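Local coordinates for uncharacterized protein (Bordetella bronchiseptica RB50, PDB 3BE3) that is of unknown function but belongs to the DUF1653 family of the SH3 clan and pairs with a second copy through its beta sheet, at residues V35-T40 with R56-T61; Y39-L42 with L48-S51; E60-G65 with Q69-Y74. All blocks are in the same frame, centred on the assembly; numbering follows the deposited sequence.

Contact 1: V35-T40 with R56-T61; sequences VVVVYT and RIWNET
With chi1 at 175°, Trp58 CG points away from the backbone N, and the indole reaches from the short helix 55-58 onto the strand 35-41. Tyr39 takes the cramped rotamer, CG between backbone N and carbonyl carbon (chi1 62°), which turns a face of its ring to the end of the indole. The two rings form a T-shaped pair. The edge of Trp58 points at the face of Tyr39, with the planes at 67° and the centroid of the six-membered ring of Trp58 4.9 Å from that of the Tyr39 ring. Trp58 CZ3 sits over the middle of the phenol ring and comes within 3.5 Å of Tyr39 CD2. Both branches of Val37 lie against the indole. Val37 CG1 makes a CH-pi contact, 3.7 Å from the centroid of the six-membered ring of Trp58. Val37 CG2 lies nearer the root of the indole, 3.9 Å from Trp58 CG. Val37 and Tyr39 face the helix from the same side of the antiparallel sheet. The buried indole lies between the helix and the sheet, consistent with an SH3-like fold. Phe72 stacks on Trp58, Tyr13 meets it edge-to-face, and Tyr21 meets the Tyr39 ring. At the helix start, one water bridges Val35 O and Arg56 N.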
ATOM      1  N   VAL B  35      -0.173 -10.265   3.323  1.00 14.65           N
ATOM      2  CA  VAL B  35      -1.301  -9.350   3.370  1.00 14.71           C
ATOM      3  C   VAL B  35      -0.929  -8.136   4.225  1.00 13.97           C
ATOM      4  O   VAL B  35      -0.535  -8.286   5.384  1.00 14.08           O
ATOM      5  CB  VAL B  35      -2.516 -10.090   3.955  1.00 15.25           C
ATOM      6  CG1 VAL B  35      -3.682  -9.141   4.121  1.00 16.32           C
ATOM      7  CG2 VAL B  35      -2.927 -11.211   3.008  1.00 14.67           C
ATOM      8  N   VAL B  36      -1.033  -6.940   3.651  1.00 12.17           N
ATOM      9  CA  VAL B  36      -0.666  -5.721   4.374  1.00 11.59           C
ATOM     10  C   VAL B  36      -1.762  -4.648   4.379  1.00 10.96           C
ATOM     11  O   VAL B  36      -2.650  -4.646   3.525  1.00  9.79           O
ATOM     12  CB  VAL B  36       0.606  -5.084   3.753  1.00 12.87           C
ATOM     13  CG1 VAL B  36       1.749  -6.082   3.736  1.00 12.28           C
ATOM     14  CG2 VAL B  36       0.302  -4.611   2.328  1.00 12.06           C
ATOM     15  N   VAL B  37      -1.688  -3.734   5.346  1.00  9.75           N
ATOM     16  CA  VAL B  37      -2.638  -2.624   5.434  1.00 10.35           C
ATOM     17  C   VAL B  37      -1.948  -1.411   4.808  1.00 10.95           C
ATOM     18  O   VAL B  37      -0.782  -1.134   5.099  1.00 11.54           O
ATOM     19  CB  VAL B  37      -3.005  -2.271   6.915  1.00 10.02           C
ATOM     20  CG1 VAL B  37      -3.895  -1.017   6.968  1.00  7.75           C
ATOM     21  CG2 VAL B  37      -3.704  -3.453   7.580  1.00 10.08           C
ATOM     22  N   VAL B  38      -2.665  -0.713   3.930  1.00 12.45           N
ATOM     23  CA  VAL B  38      -2.160   0.492   3.270  1.00 11.45           C
ATOM     24  C   VAL B  38      -2.816   1.644   4.024  1.00 11.01           C
ATOM     25  O   VAL B  38      -4.043   1.718   4.086  1.00 10.54           O
ATOM     26  CB  VAL B  38      -2.589   0.546   1.782  1.00 12.47           C
ATOM     27  CG1 VAL B  38      -2.122   1.854   1.144  1.00 11.07           C
ATOM     28  CG2 VAL B  38      -1.995  -0.641   1.039  1.00 11.29           C
ATOM     29  N   TYR B  39      -2.010   2.529   4.603  1.00 10.64           N
ATOM     30  CA  TYR B  39      -2.558   3.641   5.378  1.00 12.39           C
ATOM     31  C   TYR B  39      -1.762   4.947   5.276  1.00 13.34           C
ATOM     32  O   TYR B  39      -0.568   4.943   4.972  1.00 12.50           O
ATOM     33  CB  TYR B  39      -2.682   3.215   6.848  1.00 13.45           C
ATOM     34  CG  TYR B  39      -1.379   2.862   7.558  1.00 15.36           C
ATOM     35  CD1 TYR B  39      -0.828   3.711   8.517  1.00 14.40           C
ATOM     36  CD2 TYR B  39      -0.719   1.663   7.306  1.00 15.40           C
ATOM     37  CE1 TYR B  39       0.344   3.372   9.208  1.00 16.05           C
ATOM     38  CE2 TYR B  39       0.453   1.319   7.994  1.00 15.78           C
ATOM     39  CZ  TYR B  39       0.980   2.172   8.944  1.00 15.93           C
ATOM     40  OH  TYR B  39       2.116   1.806   9.641  1.00 20.69           O
ATOM     41  N   THR B  40      -2.431   6.063   5.550  1.00 13.90           N
ATOM     42  CA  THR B  40      -1.803   7.375   5.477  1.00 14.51           C
ATOM     43  C   THR B  40      -1.881   8.021   6.849  1.00 16.25           C
ATOM     44  O   THR B  40      -2.864   7.837   7.561  1.00 14.70           O
ATOM     45  CB  THR B  40      -2.553   8.279   4.474  1.00 15.20           C
ATOM     46  OG1 THR B  40      -2.711   7.584   3.232  1.00 20.54           O
ATOM     47  CG2 THR B  40      -1.788   9.583   4.240  1.00 15.25           C
ATOM     48  N   ARG B  56      -1.520  -8.877  10.218  1.00 15.22           N
ATOM     49  CA  ARG B  56      -1.430  -9.586  11.486  1.00 17.36           C
ATOM     50  C   ARG B  56      -0.707  -8.792  12.575  1.00 17.56           C
ATOM     51  O   ARG B  56      -0.966  -8.995  13.757  1.00 18.11           O
ATOM     52  CB  ARG B  56      -0.781 -10.962  11.288  1.00 17.80           C
ATOM     53  CG  ARG B  56       0.633 -10.948  10.756  1.00 19.82           C
ATOM     54  CD  ARG B  56       1.143 -12.384  10.649  1.00 21.97           C
ATOM     55  NE  ARG B  56       2.581 -12.443  10.398  1.00 23.19           N
ATOM     56  CZ  ARG B  56       3.142 -12.457   9.190  1.00 22.79           C
ATOM     57  NH1 ARG B  56       2.383 -12.421   8.097  1.00 23.81           N
ATOM     58  NH2 ARG B  56       4.465 -12.501   9.083  1.00 18.17           N
ATOM     59  N   ILE B  57       0.185  -7.885  12.186  1.00 16.43           N
ATOM     60  CA  ILE B  57       0.878  -7.058  13.172  1.00 17.59           C
ATOM     61  C   ILE B  57      -0.052  -5.898  13.547  1.00 17.34           C
ATOM     62  O   ILE B  57      -0.167  -5.524  14.715  1.00 18.00           O
ATOM     63  CB  ILE B  57       2.206  -6.482  12.620  1.00 19.04           C
ATOM     64  CG1 ILE B  57       3.155  -7.620  12.223  1.00 20.30           C
ATOM     65  CG2 ILE B  57       2.849  -5.586  13.666  1.00 18.56           C
ATOM     66  CD1 ILE B  57       3.521  -8.561  13.352  1.00 24.73           C
ATOM     67  N   TRP B  58      -0.713  -5.333  12.538  1.00 16.87           N
ATOM     68  CA  TRP B  58      -1.664  -4.230  12.726  1.00 16.03           C
ATOM     69  C   TRP B  58      -2.742  -4.656  13.720  1.00 15.98           C
ATOM     70  O   TRP B  58      -3.154  -3.870  14.575  1.00 16.72           O
ATOM     71  CB  TRP B  58      -2.307  -3.866  11.375  1.00 14.20           C
ATOM     72  CG  TRP B  58      -3.418  -2.822  11.395  1.00 13.17           C
ATOM     73  CD1 TRP B  58      -4.709  -3.008  11.783  1.00 16.14           C
ATOM     74  CD2 TRP B  58      -3.337  -1.457  10.936  1.00 14.10           C
ATOM     75  NE1 TRP B  58      -5.440  -1.856  11.583  1.00 15.48           N
ATOM     76  CE2 TRP B  58      -4.620  -0.894  11.059  1.00 15.71           C
ATOM     77  CE3 TRP B  58      -2.308  -0.669  10.414  1.00 14.49           C
ATOM     78  CZ2 TRP B  58      -4.892   0.433  10.699  1.00 14.23           C
ATOM     79  CZ3 TRP B  58      -2.586   0.649  10.055  1.00 15.49           C
ATOM     80  CH2 TRP B  58      -3.863   1.178  10.191  1.00 15.11           C
ATOM     81  N   ASN B  59      -3.180  -5.908  13.592  1.00 17.48           N
ATOM     82  CA  ASN B  59      -4.218  -6.476  14.450  1.00 21.05           C
ATOM     83  C   ASN B  59      -3.760  -6.941  15.832  1.00 22.99           C
ATOM     84  O   ASN B  59      -4.582  -7.376  16.638  1.00 22.91           O
ATOM     85  CB  ASN B  59      -4.896  -7.653  13.742  1.00 22.31           C
ATOM     86  CG  ASN B  59      -5.961  -7.209  12.773  1.00 24.32           C
ATOM     87  OD1 ASN B  59      -6.617  -6.196  12.995  1.00 26.23           O
ATOM     88  ND2 ASN B  59      -6.157  -7.972  11.704  1.00 24.04           N
ATOM     89  N   GLU B  60      -2.468  -6.859  16.121  1.00 25.46           N
ATOM     90  CA  GLU B  60      -1.993  -7.301  17.423  1.00 28.76           C
ATOM     91  C   GLU B  60      -2.425  -6.384  18.553  1.00 30.12           C
ATOM     92  O   GLU B  60      -2.678  -5.195  18.360  1.00 28.83           O
ATOM     93  CB  GLU B  60      -0.465  -7.415  17.439  1.00 27.90           C
ATOM     94  CG  GLU B  60       0.090  -8.513  16.559  1.00 31.13           C
ATOM     95  CD  GLU B  60       1.593  -8.649  16.687  1.00 32.27           C
ATOM     96  OE1 GLU B  60       2.272  -7.610  16.796  1.00 34.99           O
ATOM     97  OE2 GLU B  60       2.100  -9.788  16.666  1.00 33.99           O
ATOM     98  N   THR B  61      -2.516  -6.961  19.744  1.00 32.17           N
ATOM     99  CA  THR B  61      -2.876  -6.210  20.934  1.00 34.36           C
ATOM    100  C   THR B  61      -1.564  -5.852  21.618  1.00 35.48           C
ATOM    101  O   THR B  61      -0.580  -6.581  21.504  1.00 34.36           O
ATOM    102  CB  THR B  61      -3.762  -7.050  21.888  1.00 36.33           C
ATOM    103  OG1 THR B  61      -5.044  -7.265  21.281  1.00 36.90           O
ATOM    104  CG2 THR B  61      -3.955  -6.340  23.224  1.00 36.83           C
TER
HETATM  105  O   HOH W   1      -0.508 -10.279   7.438  1.00 16.27           O

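Contact 2: Y39-L42 with L48-S51; sequences YTRL and LPMS
Tyr39 and Ser51 form an antiparallel hydrogen-bonded pair, with one backbone bond in each direction. Tyr39 N donates to Ser51 O at 3.0 Å, and this bond is almost straight (175°). Ser51 N returns a bond of 2.8 Å to Tyr39 O. On the same side of the sheet, Ser51 CB lies over a face of the phenol ring, 3.9 Å from the centroid of the Tyr39 ring, as a CH-pi contact offset toward the rim. Thr40 and Met50, a selenomethionine, make the next, non-hydrogen-bonded pair, and their side chains leave from the other side of the sheet. Here Thr40 OG1 approaches Met50 CG at 3.4 Å. These pairs belong to the beta hairpin of strands 35-41 and 50-54, near the loop that joins them. Arg41 N adds a bond of 3.2 Å to Pro49 O. Arg41 CG lies between backbone N and carbonyl carbon (chi1 53°). The extended chain then brings the rim of one guanidinium face over Pro49, with Arg41 NH2 3.5 Å from Pro49 CA. A water accepts from Arg41 NE and donates to Leu48 O. Arg41 NH1 bonds to Tyr43 O, and NH2 makes a weak bond to Gly47 O, so the guanidinium also leans on the loop carbonyls. Farther out, Met50 packs on Leu24 of its own chain and on Leu26 of the second subunit. Ser51 pairs in a parallel ladder with a strand of that subunit.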
ATOM      1  N   TYR B  39      -2.010   2.529   4.603  1.00 10.64           N
ATOM      2  CA  TYR B  39      -2.558   3.641   5.378  1.00 12.39           C
ATOM      3  C   TYR B  39      -1.762   4.947   5.276  1.00 13.34           C
ATOM      4  O   TYR B  39      -0.568   4.943   4.972  1.00 12.50           O
ATOM      5  CB  TYR B  39      -2.682   3.215   6.848  1.00 13.45           C
ATOM      6  CG  TYR B  39      -1.379   2.862   7.558  1.00 15.36           C
ATOM      7  CD1 TYR B  39      -0.828   3.711   8.517  1.00 14.40           C
ATOM      8  CD2 TYR B  39      -0.719   1.663   7.306  1.00 15.40           C
ATOM      9  CE1 TYR B  39       0.344   3.372   9.208  1.00 16.05           C
ATOM     10  CE2 TYR B  39       0.453   1.319   7.994  1.00 15.78           C
ATOM     11  CZ  TYR B  39       0.980   2.172   8.944  1.00 15.93           C
ATOM     12  OH  TYR B  39       2.116   1.806   9.641  1.00 20.69           O
ATOM     13  N   THR B  40      -2.431   6.063   5.550  1.00 13.90           N
ATOM     14  CA  THR B  40      -1.803   7.375   5.477  1.00 14.51           C
ATOM     15  C   THR B  40      -1.881   8.021   6.849  1.00 16.25           C
ATOM     16  O   THR B  40      -2.864   7.837   7.561  1.00 14.70           O
ATOM     17  CB  THR B  40      -2.553   8.279   4.474  1.00 15.20           C
ATOM     18  OG1 THR B  40      -2.711   7.584   3.232  1.00 20.54           O
ATOM     19  CG2 THR B  40      -1.788   9.583   4.240  1.00 15.25           C
ATOM     20  N   ARG B  41      -0.856   8.775   7.230  1.00 16.94           N
ATOM     21  CA  ARG B  41      -0.910   9.438   8.528  1.00 16.67           C
ATOM     22  C   ARG B  41      -1.747  10.700   8.399  1.00 15.66           C
ATOM     23  O   ARG B  41      -1.752  11.358   7.351  1.00 13.05           O
ATOM     24  CB  ARG B  41       0.492   9.775   9.049  1.00 19.58           C
ATOM     25  CG  ARG B  41       1.357  10.554   8.101  1.00 19.99           C
ATOM     26  CD  ARG B  41       2.741  10.802   8.698  1.00 23.26           C
ATOM     27  NE  ARG B  41       3.681  11.181   7.651  1.00 19.88           N
ATOM     28  CZ  ARG B  41       3.655  12.337   7.002  1.00 20.86           C
ATOM     29  NH1 ARG B  41       2.745  13.258   7.299  1.00 21.47           N
ATOM     30  NH2 ARG B  41       4.507  12.551   6.013  1.00 20.41           N
ATOM     31  N   LEU B  42      -2.456  11.028   9.473  1.00 13.95           N
ATOM     32  CA  LEU B  42      -3.313  12.199   9.490  1.00 13.26           C
ATOM     33  C   LEU B  42      -2.813  13.222  10.508  1.00 13.89           C
ATOM     34  O   LEU B  42      -3.567  13.709  11.354  1.00 13.28           O
ATOM     35  CB  LEU B  42      -4.754  11.771   9.794  1.00 12.74           C
ATOM     36  CG  LEU B  42      -5.282  10.681   8.843  1.00 12.35           C
ATOM     37  CD1 LEU B  42      -6.663  10.226   9.299  1.00 11.50           C
ATOM     38  CD2 LEU B  42      -5.326  11.201   7.402  1.00 10.52           C
ATOM     39  N   LEU B  48       7.500  10.154   3.877  1.00 13.02           N
ATOM     40  CA  LEU B  48       6.462   9.566   3.045  1.00 12.07           C
ATOM     41  C   LEU B  48       5.185   9.509   3.881  1.00 11.95           C
ATOM     42  O   LEU B  48       5.185   8.954   4.976  1.00 11.31           O
ATOM     43  CB  LEU B  48       6.879   8.152   2.619  1.00 12.89           C
ATOM     44  CG  LEU B  48       7.979   8.079   1.553  1.00 12.50           C
ATOM     45  CD1 LEU B  48       8.555   6.678   1.497  1.00 12.91           C
ATOM     46  CD2 LEU B  48       7.415   8.484   0.205  1.00 14.44           C
ATOM     47  N   PRO B  49       4.087  10.107   3.390  1.00 11.71           N
ATOM     48  CA  PRO B  49       2.854  10.059   4.181  1.00 12.76           C
ATOM     49  C   PRO B  49       2.188   8.682   4.226  1.00 13.87           C
ATOM     50  O   PRO B  49       1.540   8.343   5.217  1.00 14.67           O
ATOM     51  CB  PRO B  49       1.974  11.136   3.531  1.00 11.49           C
ATOM     52  CG  PRO B  49       2.465  11.200   2.124  1.00 10.74           C
ATOM     53  CD  PRO B  49       3.972  11.082   2.292  1.00 10.21           C
HETATM   54  N   MSE B  50       2.348   7.885   3.169  1.00 13.77           N
HETATM   55  CA  MSE B  50       1.745   6.553   3.150  1.00 15.90           C
HETATM   56  C   MSE B  50       2.692   5.491   3.683  1.00 15.86           C
HETATM   57  O   MSE B  50       3.917   5.591   3.532  1.00 15.88           O
HETATM   58  CB  MSE B  50       1.288   6.154   1.738  1.00 17.45           C
HETATM   59  CG  MSE B  50      -0.026   6.772   1.312  1.00 24.78           C
HETATM   60 SE   MSE B  50      -0.922   5.735  -0.070  1.00 32.75          SE
HETATM   61  CE  MSE B  50       0.221   6.232  -1.553  1.00 24.44           C
ATOM     62  N   SER B  51       2.108   4.466   4.297  1.00 15.46           N
ATOM     63  CA  SER B  51       2.880   3.368   4.862  1.00 14.73           C
ATOM     64  C   SER B  51       2.137   2.060   4.645  1.00 13.62           C
ATOM     65  O   SER B  51       0.952   2.066   4.317  1.00 14.06           O
ATOM     66  CB  SER B  51       3.069   3.581   6.371  1.00 14.66           C
ATOM     67  OG  SER B  51       3.704   4.813   6.656  1.00 19.00           O
TER
HETATM   68  O   HOH W   2       6.258  10.256   7.282  1.00 25.96           O

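Contact 3: E60-G65 with Q69-Y74; sequences ETVDTG and QPRFAY. With SO4 (sulfate ion), chain D.
Arg71 sits at the break in strand 67-76 and reaches toward Glu60 and Val62, and each part of its side chain has a neighbour. Arg71 CB lies 3.3 Å from Glu60 O, the same carbonyl that accepts a hydrogen bond from Arg71 N. CG and CD pass the sulfate, with Arg71 CD 3.6 Å from sulfate O1. The chain turns about the CG-CD bond (chi3 -65°), and Arg71 NE bonds to Ile57 O in the short helix. At the tip the two terminal nitrogens take different partners. Arg71 NH2 makes a salt bridge of 2.8 Å to Glu60 OE1, which lies close to the guanidinium plane. The carboxylate and guanidinium planes are 36° apart. Arg71 NH1 donates to sulfate O1 at 3.0 Å. Val62 CG1 lies over the rim of one guanidinium face, 3.8 Å from Arg71 NH1. Three groups thus fix how the guanidinium is turned: the carboxylate, the helix carbonyl and the sulfate.

The segments belong to the beta hairpin of strands 61-64 and 67-76, at one edge of the antiparallel sheet within this chain. Val62 and Gln69 are its hydrogen-bonded pair: Val62 N donates to Gln69 O at 2.9 Å, nearly straight (173°), and Gln69 N donates to Val62 O. Thr61 and Pro70 form the adjoining non-hydrogen-bonded pair. Toward the turn, a water accepts from Thr64 N and from Gln69 NE2. It also hydrogen-bonds to Thr64 OG1, so it ties the Gln69 amide to the opposite strand.

His15, Tyr16 and Arg53 also bind the sulfate, which probably came from the crystallisation liquor. Together with Arg71 they make an anion site. Phe72, the next residue, meets the His15 ring edge-to-face.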
ATOM      1  N   GLU B  60      -2.468  -6.859  16.121  1.00 25.46           N
ATOM      2  CA  GLU B  60      -1.993  -7.301  17.423  1.00 28.76           C
ATOM      3  C   GLU B  60      -2.425  -6.384  18.553  1.00 30.12           C
ATOM      4  O   GLU B  60      -2.678  -5.195  18.360  1.00 28.83           O
ATOM      5  CB  GLU B  60      -0.465  -7.415  17.439  1.00 27.90           C
ATOM      6  CG  GLU B  60       0.090  -8.513  16.559  1.00 31.13           C
ATOM      7  CD  GLU B  60       1.593  -8.649  16.687  1.00 32.27           C
ATOM      8  OE1 GLU B  60       2.272  -7.610  16.796  1.00 34.99           O
ATOM      9  OE2 GLU B  60       2.100  -9.788  16.666  1.00 33.99           O
ATOM     10  N   THR B  61      -2.516  -6.961  19.744  1.00 32.17           N
ATOM     11  CA  THR B  61      -2.876  -6.210  20.934  1.00 34.36           C
ATOM     12  C   THR B  61      -1.564  -5.852  21.618  1.00 35.48           C
ATOM     13  O   THR B  61      -0.580  -6.581  21.504  1.00 34.36           O
ATOM     14  CB  THR B  61      -3.762  -7.050  21.888  1.00 36.33           C
ATOM     15  OG1 THR B  61      -5.044  -7.265  21.281  1.00 36.90           O
ATOM     16  CG2 THR B  61      -3.955  -6.340  23.224  1.00 36.83           C
ATOM     17  N   VAL B  62      -1.547  -4.719  22.303  1.00 36.82           N
ATOM     18  CA  VAL B  62      -0.356  -4.259  22.993  1.00 38.76           C
ATOM     19  C   VAL B  62      -0.695  -3.826  24.412  1.00 40.68           C
ATOM     20  O   VAL B  62      -1.831  -3.458  24.705  1.00 39.23           O
ATOM     21  CB  VAL B  62       0.288  -3.072  22.244  1.00 38.30           C
ATOM     22  CG1 VAL B  62       0.801  -3.533  20.889  1.00 38.35           C
ATOM     23  CG2 VAL B  62      -0.732  -1.963  22.063  1.00 38.76           C
ATOM     24  N   ASP B  63       0.297  -3.875  25.294  1.00 43.47           N
ATOM     25  CA  ASP B  63       0.093  -3.484  26.683  1.00 47.06           C
ATOM     26  C   ASP B  63       1.159  -2.498  27.140  1.00 48.85           C
ATOM     27  O   ASP B  63       2.314  -2.870  27.364  1.00 49.30           O
ATOM     28  CB  ASP B  63       0.106  -4.723  27.589  1.00 48.16           C
ATOM     29  CG  ASP B  63      -0.332  -4.415  29.010  1.00 49.61           C
ATOM     30  OD1 ASP B  63       0.338  -3.605  29.682  1.00 50.66           O
ATOM     31  OD2 ASP B  63      -1.354  -4.984  29.453  1.00 50.79           O
ATOM     32  N   THR B  64       0.755  -1.235  27.255  1.00 50.91           N
ATOM     33  CA  THR B  64       1.630  -0.158  27.706  1.00 52.92           C
ATOM     34  C   THR B  64       1.393  -0.021  29.207  1.00 54.31           C
ATOM     35  O   THR B  64       1.076  -1.006  29.877  1.00 54.13           O
ATOM     36  CB  THR B  64       1.277   1.184  27.025  1.00 53.38           C
ATOM     37  OG1 THR B  64      -0.049   1.581  27.403  1.00 53.37           O
ATOM     38  CG2 THR B  64       1.333   1.048  25.509  1.00 53.74           C
ATOM     39  N   GLY B  65       1.533   1.191  29.732  1.00 55.60           N
ATOM     40  CA  GLY B  65       1.323   1.405  31.154  1.00 57.30           C
ATOM     41  C   GLY B  65      -0.129   1.616  31.554  1.00 58.04           C
ATOM     42  O   GLY B  65      -0.398   2.190  32.611  1.00 58.97           O
ATOM     43  N   GLN B  69      -4.665  -3.212  24.858  1.00 40.02           N
ATOM     44  CA  GLN B  69      -5.433  -2.389  23.926  1.00 36.21           C
ATOM     45  C   GLN B  69      -5.004  -2.636  22.482  1.00 32.75           C
ATOM     46  O   GLN B  69      -3.885  -3.080  22.223  1.00 31.38           O
ATOM     47  CB  GLN B  69      -5.282  -0.905  24.275  1.00 37.14           C
ATOM     48  CG  GLN B  69      -3.879  -0.344  24.133  1.00 38.12           C
ATOM     49  CD  GLN B  69      -3.826   1.147  24.427  1.00 39.09           C
ATOM     50  OE1 GLN B  69      -4.602   1.928  23.872  1.00 39.52           O
ATOM     51  NE2 GLN B  69      -2.907   1.548  25.299  1.00 39.52           N
ATOM     52  N   PRO B  70      -5.895  -2.366  21.516  1.00 29.71           N
ATOM     53  CA  PRO B  70      -5.536  -2.586  20.110  1.00 26.53           C
ATOM     54  C   PRO B  70      -4.354  -1.721  19.697  1.00 22.99           C
ATOM     55  O   PRO B  70      -4.206  -0.603  20.178  1.00 22.20           O
ATOM     56  CB  PRO B  70      -6.804  -2.175  19.357  1.00 27.38           C
ATOM     57  CG  PRO B  70      -7.897  -2.369  20.354  1.00 28.09           C
ATOM     58  CD  PRO B  70      -7.272  -1.855  21.629  1.00 28.65           C
ATOM     59  N   ARG B  71      -3.505  -2.246  18.819  1.00 21.29           N
ATOM     60  CA  ARG B  71      -2.376  -1.462  18.325  1.00 18.38           C
ATOM     61  C   ARG B  71      -3.006  -0.310  17.544  1.00 17.33           C
ATOM     62  O   ARG B  71      -2.571   0.833  17.638  1.00 15.59           O
ATOM     63  CB  ARG B  71      -1.491  -2.303  17.396  1.00 16.93           C
ATOM     64  CG  ARG B  71      -0.233  -1.567  16.932  1.00 17.58           C
ATOM     65  CD  ARG B  71       0.544  -2.342  15.874  1.00 16.72           C
ATOM     66  NE  ARG B  71       1.101  -3.605  16.358  1.00 17.04           N
ATOM     67  CZ  ARG B  71       2.094  -3.708  17.238  1.00 17.88           C
ATOM     68  NH1 ARG B  71       2.659  -2.620  17.753  1.00 19.21           N
ATOM     69  NH2 ARG B  71       2.536  -4.909  17.596  1.00 18.00           N
ATOM     70  N   PHE B  72      -4.050  -0.642  16.784  1.00 16.75           N
ATOM     71  CA  PHE B  72      -4.800   0.327  15.980  1.00 17.99           C
ATOM     72  C   PHE B  72      -6.295   0.165  16.258  1.00 17.30           C
ATOM     73  O   PHE B  72      -6.854  -0.896  15.995  1.00 18.09           O
ATOM     74  CB  PHE B  72      -4.550   0.108  14.483  1.00 17.45           C
ATOM     75  CG  PHE B  72      -3.183   0.549  14.008  1.00 19.30           C
ATOM     76  CD1 PHE B  72      -2.112  -0.340  13.968  1.00 17.32           C
ATOM     77  CD2 PHE B  72      -2.971   1.862  13.580  1.00 19.23           C
ATOM     78  CE1 PHE B  72      -0.855   0.069  13.510  1.00 18.71           C
ATOM     79  CE2 PHE B  72      -1.728   2.276  13.125  1.00 18.80           C
ATOM     80  CZ  PHE B  72      -0.666   1.378  13.090  1.00 18.10           C
ATOM     81  N   ALA B  73      -6.937   1.204  16.787  1.00 16.89           N
ATOM     82  CA  ALA B  73      -8.374   1.161  17.098  1.00 17.63           C
ATOM     83  C   ALA B  73      -9.238   1.890  16.072  1.00 16.86           C
ATOM     84  O   ALA B  73      -9.083   3.094  15.863  1.00 15.96           O
ATOM     85  CB  ALA B  73      -8.633   1.750  18.480  1.00 19.06           C
ATOM     86  N   TYR B  74     -10.156   1.160  15.443  1.00 17.32           N
ATOM     87  CA  TYR B  74     -11.054   1.729  14.432  1.00 16.73           C
ATOM     88  C   TYR B  74     -12.017   2.729  15.070  1.00 16.87           C
ATOM     89  O   TYR B  74     -12.647   2.427  16.082  1.00 14.73           O
ATOM     90  CB  TYR B  74     -11.860   0.600  13.761  1.00 16.08           C
ATOM     91  CG  TYR B  74     -12.848   1.038  12.685  1.00 17.54           C
ATOM     92  CD1 TYR B  74     -12.413   1.510  11.455  1.00 15.39           C
ATOM     93  CD2 TYR B  74     -14.220   0.971  12.905  1.00 17.54           C
ATOM     94  CE1 TYR B  74     -13.321   1.902  10.464  1.00 16.81           C
ATOM     95  CE2 TYR B  74     -15.135   1.367  11.922  1.00 17.91           C
ATOM     96  CZ  TYR B  74     -14.684   1.834  10.700  1.00 17.66           C
ATOM     97  OH  TYR B  74     -15.592   2.232   9.731  1.00 18.23           O
TER
HETATM   98  S   SO4 D 200       4.362   0.437  17.067  1.00 30.66           S
HETATM   99  O1  SO4 D 200       3.005   0.152  16.554  1.00 29.76           O
HETATM  100  O2  SO4 D 200       4.573  -0.332  18.308  1.00 31.90           O
HETATM  101  O3  SO4 D 200       5.362   0.032  16.069  1.00 29.89           O
HETATM  102  O4  SO4 D 200       4.493   1.876  17.344  1.00 28.77           O
HETATM  103  O   HOH W   3      -1.465  -0.478  26.182  1.00 56.24           O

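Contact 1 is buried, contact 2 partly buried, and contact 3 lies at the surface. Contacts 1 and 2 share strand 35-41 and the residue Tyr39, and both touch the second subunit. Contact 3 touches no other chain of the assembly and lies on the opposite side of the chain's centre from contact 2. The chemistry follows the place. Contact 1 is mostly aromatic and aliphatic packing between helix and sheet. Contacts 2 and 3 lie in hairpins held by backbone bonds. Of the three, only contact 3 has a salt bridge between its own two segments, and a bound anion. Contacts 1 and 3 meet along the chain, where helix 55-58 leads into strand 61-64.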